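Local coordinates for protein biotin transporter BioY (Lactococcus lactis subsp. cremoris, PDB 4DVE) that binds biotin within the membrane as the substrate-binding S component of an energy-coupling factor (ECF) ABC transporter and thereby probably serves biotin uptake, at residues Thr68-Phe74 / Trp106-Phe111; Gly101-Trp106 / Phe142-Ala148. All blocks are in the same frame, centred on the assembly; numbering follows the deposited sequence.

Interaction 1. Residues Thr68-Phe74 / Trp106-Phe111. With BNG (nonyl beta-D-glucopyranoside), chain F; BNG (nonyl beta-D-glucopyranoside), chain E.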
ATOM      1  N   THR A  68       1.205   5.415   7.752  1.00 31.11           N
ATOM      2  CA  THR A  68       1.558   4.150   8.371  1.00 31.15           C
ATOM      3  C   THR A  68       0.537   3.682   9.409  1.00 31.91           C
ATOM      4  O   THR A  68       0.215   2.486   9.505  1.00 31.90           O
ATOM      5  CB  THR A  68       2.981   4.215   8.982  1.00 33.59           C
ATOM      6  OG1 THR A  68       3.907   4.579   7.947  1.00 35.22           O
ATOM      7  CG2 THR A  68       3.383   2.875   9.575  1.00 34.61           C
ATOM      8  N   ILE A  69       0.011   4.627  10.179  1.00 33.65           N
ATOM      9  CA  ILE A  69      -1.001   4.308  11.167  1.00 34.01           C
ATOM     10  C   ILE A  69      -2.249   3.770  10.467  1.00 34.28           C
ATOM     11  O   ILE A  69      -2.813   2.783  10.917  1.00 33.43           O
ATOM     12  CB  ILE A  69      -1.301   5.531  12.061  1.00 34.79           C
ATOM     13  CG1 ILE A  69      -0.083   5.811  12.966  1.00 37.50           C
ATOM     14  CG2 ILE A  69      -2.559   5.338  12.914  1.00 34.37           C
ATOM     15  CD1 ILE A  69      -0.221   7.082  13.780  1.00 37.10           C
ATOM     16  N   SER A  70      -2.688   4.428   9.395  1.00 33.15           N
ATOM     17  CA  SER A  70      -3.869   3.974   8.657  1.00 34.23           C
ATOM     18  C   SER A  70      -3.756   2.539   8.141  1.00 31.25           C
ATOM     19  O   SER A  70      -4.735   1.776   8.206  1.00 32.36           O
ATOM     20  CB  SER A  70      -4.133   4.866   7.434  1.00 34.91           C
ATOM     21  OG  SER A  70      -4.800   6.013   7.826  1.00 46.52           O
ATOM     22  N   VAL A  71      -2.606   2.225   7.539  1.00 30.02           N
ATOM     23  CA  VAL A  71      -2.308   0.867   7.019  1.00 29.01           C
ATOM     24  C   VAL A  71      -2.167  -0.116   8.172  1.00 30.79           C
ATOM     25  O   VAL A  71      -2.660  -1.249   8.121  1.00 31.59           O
ATOM     26  CB  VAL A  71      -1.051   0.860   6.083  1.00 28.52           C
ATOM     27  CG1 VAL A  71      -0.582  -0.571   5.760  1.00 27.10           C
ATOM     28  CG2 VAL A  71      -1.364   1.646   4.806  1.00 27.13           C
ATOM     29  N   GLY A  72      -1.518   0.335   9.232  1.00 33.11           N
ATOM     30  CA  GLY A  72      -1.349  -0.460  10.431  1.00 33.46           C
ATOM     31  C   GLY A  72      -2.669  -0.886  11.009  1.00 34.70           C
ATOM     32  O   GLY A  72      -2.833  -2.040  11.410  1.00 33.39           O
ATOM     33  N   ALA A  73      -3.624   0.037  11.026  1.00 33.96           N
ATOM     34  CA  ALA A  73      -4.918  -0.249  11.590  1.00 34.66           C
ATOM     35  C   ALA A  73      -5.634  -1.306  10.755  1.00 33.69           C
ATOM     36  O   ALA A  73      -6.301  -2.188  11.295  1.00 34.02           O
ATOM     37  CB  ALA A  73      -5.753   1.034  11.720  1.00 33.48           C
ATOM     38  N   PHE A  74      -5.530  -1.174   9.434  1.00 32.74           N
ATOM     39  CA  PHE A  74      -6.093  -2.140   8.499  1.00 33.01           C
ATOM     40  C   PHE A  74      -5.492  -3.540   8.763  1.00 34.27           C
ATOM     41  O   PHE A  74      -6.204  -4.537   8.885  1.00 34.14           O
ATOM     42  CB  PHE A  74      -5.818  -1.677   7.047  1.00 31.69           C
ATOM     43  CG  PHE A  74      -5.853  -2.782   6.032  1.00 31.84           C
ATOM     44  CD1 PHE A  74      -7.042  -3.420   5.713  1.00 33.28           C
ATOM     45  CD2 PHE A  74      -4.694  -3.185   5.377  1.00 31.67           C
ATOM     46  CE1 PHE A  74      -7.071  -4.477   4.790  1.00 32.67           C
ATOM     47  CE2 PHE A  74      -4.734  -4.218   4.435  1.00 32.28           C
ATOM     48  CZ  PHE A  74      -5.912  -4.861   4.159  1.00 32.42           C
ATOM     49  N   TRP A 106       3.662  -4.176   3.063  1.00 29.56           N
ATOM     50  CA  TRP A 106       2.649  -3.099   3.066  1.00 29.61           C
ATOM     51  C   TRP A 106       2.736  -2.196   4.277  1.00 30.53           C
ATOM     52  O   TRP A 106       2.523  -1.014   4.159  1.00 32.52           O
ATOM     53  CB  TRP A 106       1.243  -3.634   2.991  1.00 29.56           C
ATOM     54  CG  TRP A 106       0.818  -4.279   1.710  1.00 29.01           C
ATOM     55  CD1 TRP A 106       1.497  -4.339   0.490  1.00 29.51           C
ATOM     56  CD2 TRP A 106      -0.423  -5.016   1.499  1.00 29.02           C
ATOM     57  NE1 TRP A 106       0.770  -5.027  -0.431  1.00 29.97           N
ATOM     58  CE2 TRP A 106      -0.404  -5.466   0.117  1.00 30.50           C
ATOM     59  CE3 TRP A 106      -1.523  -5.306   2.290  1.00 31.97           C
ATOM     60  CZ2 TRP A 106      -1.457  -6.189  -0.435  1.00 31.92           C
ATOM     61  CZ3 TRP A 106      -2.585  -6.011   1.720  1.00 33.71           C
ATOM     62  CH2 TRP A 106      -2.541  -6.460   0.393  1.00 32.70           C
ATOM     63  N   LEU A 107       3.043  -2.751   5.449  1.00 32.91           N
ATOM     64  CA  LEU A 107       3.245  -1.955   6.636  1.00 34.21           C
ATOM     65  C   LEU A 107       4.326  -0.882   6.484  1.00 37.11           C
ATOM     66  O   LEU A 107       4.194   0.182   7.059  1.00 38.57           O
ATOM     67  CB  LEU A 107       3.569  -2.834   7.842  1.00 37.86           C
ATOM     68  CG  LEU A 107       3.697  -2.081   9.178  1.00 44.37           C
ATOM     69  CD1 LEU A 107       2.391  -1.335   9.535  1.00 43.42           C
ATOM     70  CD2 LEU A 107       4.108  -3.057  10.269  1.00 46.71           C
ATOM     71  N   PHE A 108       5.374  -1.135   5.694  1.00 34.96           N
ATOM     72  CA  PHE A 108       6.478  -0.189   5.540  1.00 35.64           C
ATOM     73  C   PHE A 108       6.334   0.762   4.364  1.00 34.37           C
ATOM     74  O   PHE A 108       6.993   1.789   4.322  1.00 34.23           O
ATOM     75  CB  PHE A 108       7.792  -0.967   5.382  1.00 38.26           C
ATOM     76  CG  PHE A 108       8.140  -1.741   6.586  1.00 40.34           C
ATOM     77  CD1 PHE A 108       8.823  -1.134   7.639  1.00 44.93           C
ATOM     78  CD2 PHE A 108       7.731  -3.060   6.720  1.00 41.80           C
ATOM     79  CE1 PHE A 108       9.117  -1.852   8.787  1.00 48.43           C
ATOM     80  CE2 PHE A 108       8.021  -3.783   7.862  1.00 44.10           C
ATOM     81  CZ  PHE A 108       8.710  -3.182   8.902  1.00 46.71           C
ATOM     82  N   THR A 109       5.496   0.399   3.406  1.00 32.76           N
ATOM     83  CA  THR A 109       5.307   1.165   2.176  1.00 32.31           C
ATOM     84  C   THR A 109       4.913   2.630   2.419  1.00 30.63           C
ATOM     85  O   THR A 109       5.538   3.510   1.830  1.00 31.41           O
ATOM     86  CB  THR A 109       4.287   0.448   1.261  1.00 31.60           C
ATOM     87  OG1 THR A 109       4.871  -0.793   0.847  1.00 33.63           O
ATOM     88  CG2 THR A 109       3.868   1.274   0.036  1.00 30.61           C
ATOM     89  N   PRO A 110       3.910   2.894   3.277  1.00 29.72           N
ATOM     90  CA  PRO A 110       3.527   4.317   3.455  1.00 31.21           C
ATOM     91  C   PRO A 110       4.591   5.120   4.141  1.00 31.64           C
ATOM     92  O   PRO A 110       4.732   6.284   3.846  1.00 32.10           O
ATOM     93  CB  PRO A 110       2.242   4.270   4.303  1.00 31.40           C
ATOM     94  CG  PRO A 110       2.058   2.862   4.680  1.00 32.55           C
ATOM     95  CD  PRO A 110       2.947   1.975   3.907  1.00 30.36           C
ATOM     96  N   PHE A 111       5.379   4.485   5.010  1.00 32.69           N
ATOM     97  CA  PHE A 111       6.484   5.179   5.642  1.00 34.23           C
ATOM     98  C   PHE A 111       7.549   5.561   4.601  1.00 34.99           C
ATOM     99  O   PHE A 111       8.003   6.692   4.526  1.00 35.75           O
ATOM    100  CB  PHE A 111       7.129   4.320   6.746  1.00 35.03           C
ATOM    101  CG  PHE A 111       8.368   4.940   7.269  1.00 40.43           C
ATOM    102  CD1 PHE A 111       9.614   4.529   6.819  1.00 42.95           C
ATOM    103  CD2 PHE A 111       8.289   6.041   8.120  1.00 43.92           C
ATOM    104  CE1 PHE A 111      10.770   5.161   7.266  1.00 45.85           C
ATOM    105  CE2 PHE A 111       9.438   6.677   8.572  1.00 46.22           C
ATOM    106  CZ  PHE A 111      10.677   6.240   8.132  1.00 47.54           C
TER
HETATM  107  C1  BNG F 203       8.751   9.739  10.842  0.75 74.38           C
HETATM  108  C2  BNG F 203       8.565  11.156  10.313  0.75 77.15           C
HETATM  109  C3  BNG F 203       9.664  11.515   9.319  0.75 77.13           C
HETATM  110  C4  BNG F 203      11.041  11.187   9.884  0.75 77.93           C
HETATM  111  C5  BNG F 203      11.078   9.769  10.440  0.75 78.31           C
HETATM  112  C6  BNG F 203      12.431   9.468  11.075  0.75 81.30           C
HETATM  113  C1' BNG F 203       7.703   8.082  12.159  0.75 66.06           C
HETATM  114  C2' BNG F 203       6.281   7.574  11.954  0.75 62.49           C
HETATM  115  C3' BNG F 203       5.950   6.464  12.944  0.75 61.87           C
HETATM  116  C4' BNG F 203       5.122   5.369  12.280  0.75 59.85           C
HETATM  117  C5' BNG F 203       4.026   4.872  13.215  0.75 59.22           C
HETATM  118  C6' BNG F 203       3.967   3.349  13.226  0.75 62.64           C
HETATM  119  C7' BNG F 203       2.526   2.860  13.309  0.75 61.41           C
HETATM  120  C8' BNG F 203       2.473   1.350  13.513  0.75 60.63           C
HETATM  121  C9' BNG F 203       1.048   0.844  13.455  0.75 56.16           C
HETATM  122  O1  BNG F 203       7.763   9.469  11.835  0.75 70.32           O
HETATM  123  O2  BNG F 203       7.289  11.262   9.671  0.75 78.39           O
HETATM  124  O3  BNG F 203       9.593  12.913   9.014  0.75 67.50           O
HETATM  125  O4  BNG F 203      12.025  11.321   8.852  0.75 84.49           O
HETATM  126  O5  BNG F 203      10.050   9.614  11.416  0.75 78.05           O
HETATM  127  O6  BNG F 203      12.236   8.998  12.414  0.75 83.01           O
HETATM  128  C1  BNG E 202      -8.843   3.814  12.339  1.00 48.95           C
HETATM  129  C2  BNG E 202      -7.794   4.831  11.902  1.00 54.20           C
HETATM  130  C3  BNG E 202      -6.989   5.331  13.095  1.00 57.11           C
HETATM  131  C4  BNG E 202      -7.907   5.765  14.231  1.00 56.85           C
HETATM  132  C5  BNG E 202      -8.949   4.694  14.528  1.00 57.52           C
HETATM  133  C6  BNG E 202      -9.915   5.157  15.612  1.00 55.45           C
HETATM  134  C1' BNG E 202     -10.704   2.569  11.589  1.00 45.23           C
HETATM  135  C2' BNG E 202     -11.791   2.611  10.521  1.00 43.64           C
HETATM  136  C3' BNG E 202     -12.378   1.224  10.286  1.00 42.81           C
HETATM  137  C4' BNG E 202     -13.293   1.219   9.066  1.00 42.50           C
HETATM  138  C5' BNG E 202     -13.955  -0.141   8.887  1.00 44.95           C
HETATM  139  C6' BNG E 202     -14.672  -0.226   7.543  1.00 51.51           C
HETATM  140  C7' BNG E 202     -15.580  -1.449   7.486  1.00 59.93           C
HETATM  141  C8' BNG E 202     -16.097  -1.678   6.071  1.00 69.31           C
HETATM  142  C9' BNG E 202     -16.760  -0.432   5.526  1.00 72.58           C
HETATM  143  O1  BNG E 202      -9.638   3.439  11.216  1.00 54.96           O
HETATM  144  O2  BNG E 202      -6.911   4.225  10.950  1.00 50.49           O
HETATM  145  O3  BNG E 202      -6.175   6.439  12.690  1.00 65.75           O
HETATM  146  O4  BNG E 202      -7.128   6.013  15.406  1.00 62.88           O
HETATM  147  O5  BNG E 202      -9.678   4.394  13.339  1.00 53.86           O
HETATM  148  O6  BNG E 202     -11.097   4.349  15.577  1.00 50.85           O
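A proline, P110, is the residue that T68 and V71 press against where two nearly antiparallel transmembrane helices of this BioY S-component meet, their local axes 8.3 Å apart at 165°. Helix 100-119 is kinked here, for the backbone N atoms of P110 and F111 make no bond to the preceding turn. The pyrrolidine ring turns toward 68-74: its CG meets CG2 of V71 at 3.6 Å, while its CB lies 3.8 Å from the backbone N of T68. The two methyls of V71 divide between partners: CG2 takes the proline and CG1, anti to the backbone N (chi1 169°), rests 3.5 Å from the carbonyl O of W106. No hydrogen bond joins the segments. The hydroxyl OG1 of T68 is close to the F111 amide at a poor angle and instead bonds to the carbonyl of P64, one turn back on its own helix. At one end the F74 ring offers its edge to the W106 indole, CE2 to CZ3 at 3.9 Å. A nonyl glucoside, probably occupying a lipid-facing side, runs its alkyl chain past CG2 of T68 and ends near G72. Beside that tail, CD1 of L107 meets CA of G72 at 3.9 Å.

Interaction 2. Residues Gly101-Trp106 / Phe142-Ala148. With BTN (biotin), chain D.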
ATOM      1  N   GLY A 101       4.438 -12.145   2.764  1.00 34.98           N
ATOM      2  CA  GLY A 101       5.510 -11.209   2.484  1.00 33.28           C
ATOM      3  C   GLY A 101       5.024  -9.883   1.930  1.00 32.57           C
ATOM      4  O   GLY A 101       5.512  -8.825   2.342  1.00 29.65           O
ATOM      5  N   TYR A 102       4.068  -9.936   1.000  1.00 31.07           N
ATOM      6  CA  TYR A 102       3.523  -8.728   0.422  1.00 30.79           C
ATOM      7  C   TYR A 102       2.875  -7.878   1.528  1.00 31.83           C
ATOM      8  O   TYR A 102       3.071  -6.662   1.603  1.00 30.14           O
ATOM      9  CB  TYR A 102       2.481  -9.033  -0.653  1.00 31.23           C
ATOM     10  CG  TYR A 102       2.967  -9.904  -1.789  1.00 33.72           C
ATOM     11  CD1 TYR A 102       3.614  -9.355  -2.918  1.00 31.86           C
ATOM     12  CD2 TYR A 102       2.788 -11.296  -1.736  1.00 34.61           C
ATOM     13  CE1 TYR A 102       4.028 -10.172  -3.970  1.00 31.87           C
ATOM     14  CE2 TYR A 102       3.207 -12.116  -2.775  1.00 34.55           C
ATOM     15  CZ  TYR A 102       3.837 -11.563  -3.883  1.00 33.21           C
ATOM     16  OH  TYR A 102       4.259 -12.423  -4.890  1.00 33.73           O
ATOM     17  N   ARG A 103       2.137  -8.550   2.397  1.00 32.72           N
ATOM     18  CA  ARG A 103       1.402  -7.913   3.508  1.00 35.02           C
ATOM     19  C   ARG A 103       2.289  -7.237   4.546  1.00 35.88           C
ATOM     20  O   ARG A 103       1.982  -6.134   5.006  1.00 34.30           O
ATOM     21  CB  ARG A 103       0.480  -8.942   4.160  1.00 38.43           C
ATOM     22  CG  ARG A 103      -0.743  -9.111   3.292  1.00 41.97           C
ATOM     23  CD  ARG A 103      -1.212 -10.514   3.134  1.00 50.63           C
ATOM     24  NE  ARG A 103      -1.687 -11.078   4.345  1.00 52.28           N
ATOM     25  CZ  ARG A 103      -2.312 -12.239   4.430  1.00 53.20           C
ATOM     26  NH1 ARG A 103      -2.741 -12.638   5.614  1.00 50.60           N
ATOM     27  NH2 ARG A 103      -2.542 -12.976   3.358  1.00 56.45           N
ATOM     28  N   ILE A 104       3.392  -7.879   4.889  1.00 35.32           N
ATOM     29  CA  ILE A 104       4.350  -7.305   5.801  1.00 36.86           C
ATOM     30  C   ILE A 104       5.023  -6.109   5.148  1.00 35.41           C
ATOM     31  O   ILE A 104       5.207  -5.088   5.795  1.00 37.04           O
ATOM     32  CB  ILE A 104       5.402  -8.347   6.251  1.00 41.42           C
ATOM     33  CG1 ILE A 104       4.721  -9.443   7.074  1.00 45.56           C
ATOM     34  CG2 ILE A 104       6.495  -7.687   7.076  1.00 43.67           C
ATOM     35  CD1 ILE A 104       5.576 -10.687   7.292  1.00 49.77           C
ATOM     36  N   ALA A 105       5.359  -6.220   3.858  1.00 33.62           N
ATOM     37  CA  ALA A 105       5.935  -5.104   3.125  1.00 31.02           C
ATOM     38  C   ALA A 105       4.967  -3.906   3.114  1.00 28.59           C
ATOM     39  O   ALA A 105       5.413  -2.744   3.173  1.00 27.29           O
ATOM     40  CB  ALA A 105       6.328  -5.506   1.690  1.00 28.55           C
ATOM     41  N   TRP A 106       3.662  -4.176   3.063  1.00 29.56           N
ATOM     42  CA  TRP A 106       2.649  -3.099   3.066  1.00 29.61           C
ATOM     43  C   TRP A 106       2.736  -2.196   4.277  1.00 30.53           C
ATOM     44  O   TRP A 106       2.523  -1.014   4.159  1.00 32.52           O
ATOM     45  CB  TRP A 106       1.243  -3.634   2.991  1.00 29.56           C
ATOM     46  CG  TRP A 106       0.818  -4.279   1.710  1.00 29.01           C
ATOM     47  CD1 TRP A 106       1.497  -4.339   0.490  1.00 29.51           C
ATOM     48  CD2 TRP A 106      -0.423  -5.016   1.499  1.00 29.02           C
ATOM     49  NE1 TRP A 106       0.770  -5.027  -0.431  1.00 29.97           N
ATOM     50  CE2 TRP A 106      -0.404  -5.466   0.117  1.00 30.50           C
ATOM     51  CE3 TRP A 106      -1.523  -5.306   2.290  1.00 31.97           C
ATOM     52  CZ2 TRP A 106      -1.457  -6.189  -0.435  1.00 31.92           C
ATOM     53  CZ3 TRP A 106      -2.585  -6.011   1.720  1.00 33.71           C
ATOM     54  CH2 TRP A 106      -2.541  -6.460   0.393  1.00 32.70           C
ATOM     55  N   PHE A 142       9.598  -2.821  -4.125  1.00 34.48           N
ATOM     56  CA  PHE A 142       9.844  -3.255  -2.733  1.00 35.06           C
ATOM     57  C   PHE A 142       8.824  -4.320  -2.303  1.00 32.59           C
ATOM     58  O   PHE A 142       9.198  -5.411  -1.883  1.00 33.53           O
ATOM     59  CB  PHE A 142       9.767  -2.052  -1.772  1.00 36.27           C
ATOM     60  CG  PHE A 142       9.781  -2.423  -0.312  1.00 35.64           C
ATOM     61  CD1 PHE A 142      10.939  -2.964   0.275  1.00 39.04           C
ATOM     62  CD2 PHE A 142       8.662  -2.243   0.473  1.00 34.04           C
ATOM     63  CE1 PHE A 142      10.959  -3.287   1.624  1.00 37.69           C
ATOM     64  CE2 PHE A 142       8.668  -2.578   1.811  1.00 34.20           C
ATOM     65  CZ  PHE A 142       9.811  -3.096   2.395  1.00 35.63           C
ATOM     66  N   VAL A 143       7.541  -4.015  -2.442  1.00 31.02           N
ATOM     67  CA  VAL A 143       6.472  -4.954  -2.086  1.00 29.13           C
ATOM     68  C   VAL A 143       6.557  -6.314  -2.808  1.00 31.95           C
ATOM     69  O   VAL A 143       6.539  -7.377  -2.143  1.00 32.21           O
ATOM     70  CB  VAL A 143       5.085  -4.305  -2.266  1.00 29.96           C
ATOM     71  CG1 VAL A 143       3.942  -5.332  -2.156  1.00 26.85           C
ATOM     72  CG2 VAL A 143       4.929  -3.134  -1.267  1.00 28.92           C
ATOM     73  N   ASP A 144       6.706  -6.283  -4.135  1.00 32.51           N
ATOM     74  CA  ASP A 144       6.696  -7.490  -4.948  1.00 34.00           C
ATOM     75  C   ASP A 144       7.976  -8.331  -4.731  1.00 34.77           C
ATOM     76  O   ASP A 144       7.918  -9.551  -4.697  1.00 34.23           O
ATOM     77  CB  ASP A 144       6.433  -7.181  -6.442  1.00 37.32           C
ATOM     78  CG  ASP A 144       5.040  -6.535  -6.698  1.00 38.66           C
ATOM     79  OD1 ASP A 144       4.277  -6.316  -5.729  1.00 40.55           O
ATOM     80  OD2 ASP A 144       4.725  -6.172  -7.873  1.00 42.13           O
ATOM     81  N   PHE A 145       9.094  -7.674  -4.487  1.00 35.03           N
ATOM     82  CA  PHE A 145      10.339  -8.347  -4.137  1.00 37.07           C
ATOM     83  C   PHE A 145      10.281  -9.066  -2.790  1.00 36.28           C
ATOM     84  O   PHE A 145      10.591 -10.267  -2.706  1.00 35.50           O
ATOM     85  CB  PHE A 145      11.484  -7.340  -4.162  1.00 41.56           C
ATOM     86  CG  PHE A 145      12.797  -7.953  -3.982  1.00 47.67           C
ATOM     87  CD1 PHE A 145      13.342  -8.740  -4.997  1.00 52.47           C
ATOM     88  CD2 PHE A 145      13.474  -7.822  -2.791  1.00 51.89           C
ATOM     89  CE1 PHE A 145      14.576  -9.352  -4.840  1.00 56.82           C
ATOM     90  CE2 PHE A 145      14.716  -8.421  -2.630  1.00 59.67           C
ATOM     91  CZ  PHE A 145      15.264  -9.193  -3.648  1.00 58.99           C
ATOM     92  N   VAL A 146       9.874  -8.364  -1.733  1.00 34.04           N
ATOM     93  CA  VAL A 146       9.696  -9.035  -0.433  1.00 34.78           C
ATOM     94  C   VAL A 146       8.661 -10.180  -0.525  1.00 33.15           C
ATOM     95  O   VAL A 146       8.862 -11.260   0.040  1.00 32.63           O
ATOM     96  CB  VAL A 146       9.319  -8.050   0.717  1.00 35.63           C
ATOM     97  CG1 VAL A 146       9.106  -8.792   2.041  1.00 33.44           C
ATOM     98  CG2 VAL A 146      10.421  -6.978   0.888  1.00 36.82           C
ATOM     99  N   GLY A 147       7.550  -9.916  -1.195  1.00 31.77           N
ATOM    100  CA  GLY A 147       6.519 -10.915  -1.435  1.00 30.04           C
ATOM    101  C   GLY A 147       7.047 -12.169  -2.134  1.00 30.31           C
ATOM    102  O   GLY A 147       6.721 -13.289  -1.716  1.00 28.57           O
ATOM    103  N   ALA A 148       7.854 -11.961  -3.179  1.00 30.78           N
ATOM    104  CA  ALA A 148       8.451 -13.031  -3.973  1.00 32.46           C
ATOM    105  C   ALA A 148       9.435 -13.873  -3.153  1.00 33.78           C
ATOM    106  O   ALA A 148       9.468 -15.121  -3.261  1.00 33.52           O
ATOM    107  CB  ALA A 148       9.134 -12.453  -5.227  1.00 32.60           C
TER
HETATM  108  C11 BTN D 201      -3.704 -11.152   0.575  1.00 46.68           C
HETATM  109  O11 BTN D 201      -4.831 -10.604   0.573  1.00 51.06           O
HETATM  110  O12 BTN D 201      -3.560 -12.266   1.096  1.00 50.93           O
HETATM  111  C10 BTN D 201      -2.476 -10.457  -0.044  1.00 39.01           C
HETATM  112  C9  BTN D 201      -2.384 -10.629  -1.562  1.00 35.45           C
HETATM  113  C8  BTN D 201      -1.096  -9.967  -2.106  1.00 32.37           C
HETATM  114  C7  BTN D 201      -1.131  -9.856  -3.638  1.00 30.76           C
HETATM  115  C2  BTN D 201       0.101  -9.176  -4.208  1.00 31.08           C
HETATM  116  S1  BTN D 201       0.153  -7.437  -3.742  0.99 30.51           S
HETATM  117  C6  BTN D 201       1.331  -7.095  -5.032  1.00 29.89           C
HETATM  118  C5  BTN D 201       0.995  -8.012  -6.235  1.00 28.81           C
HETATM  119  N1  BTN D 201       0.080  -7.363  -7.138  1.00 28.24           N
HETATM  120  C3  BTN D 201      -1.107  -7.961  -7.195  1.00 30.27           C
HETATM  121  O3  BTN D 201      -2.056  -7.607  -7.896  1.00 31.45           O
HETATM  122  N2  BTN D 201      -1.081  -9.024  -6.372  1.00 29.37           N
HETATM  123  C4  BTN D 201       0.195  -9.212  -5.727  1.00 27.64           C
HETATM  124  O   HOH W   1       4.645 -13.431   0.156  1.00 28.33           O
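Segments 101-106 and 142-148 run roughly antiparallel, at 140°, their axes 7.4 Å apart, with G101 and G147 bringing their CA atoms within 4.1 Å of each other. Such closeness rests on glycine on both sides, a familiar way of joining transmembrane helices. The Y102 ring is a knob among V143, D144, G147 and A148, and it lies flat on G147: CA of the glycine stands 3.4 Å from the ring centroid, 4° off the normal, in a CH-pi contact. The opposite face carries biotin, whose C2 sits 3.7 Å from CD1 of Y102, while the phenol OH is held by N166. Further along, the A105 methyl packs against V143, V146 and CE2 of F142, and CG1 of V143 meets the edge of the W106 indole 3.6 Å from NE1; the biotin sulfur also lies at the indole edge. D144 reaches the thiophane ring, its OD1 3.1 Å from biotin C6. At the other end of the ligand R103 NH2 makes a short but weak, bent bond to carboxylate O12. A water links G101 N, weakly, to G147 O. Y102 is thus sandwiched between glycine and biotin, so that the close helix contact sets the position of a pocket wall.

Overall arrangement
Helix 100-119 is the common element: interaction 1 sets it against helix 52-80 and interaction 2 against helix 128-155, with W106 serving both. The two contacts touch where T109 and F108 lie against V143 and F142. Both are largely buried, yet their chemistry follows their place. Interaction 1, nearer the centre of the chain, is mainly apolar and has detergent molecules on its flank, probably facing the membrane, as lipid might be. Interaction 2 is tighter and borders the biotin pocket, adding a bridging water, an aromatic face and charged groups near the ligand. Neither uses a direct hydrogen bond between its segments; together they illustrate how a single helix can pair membrane-side packing with a substrate site.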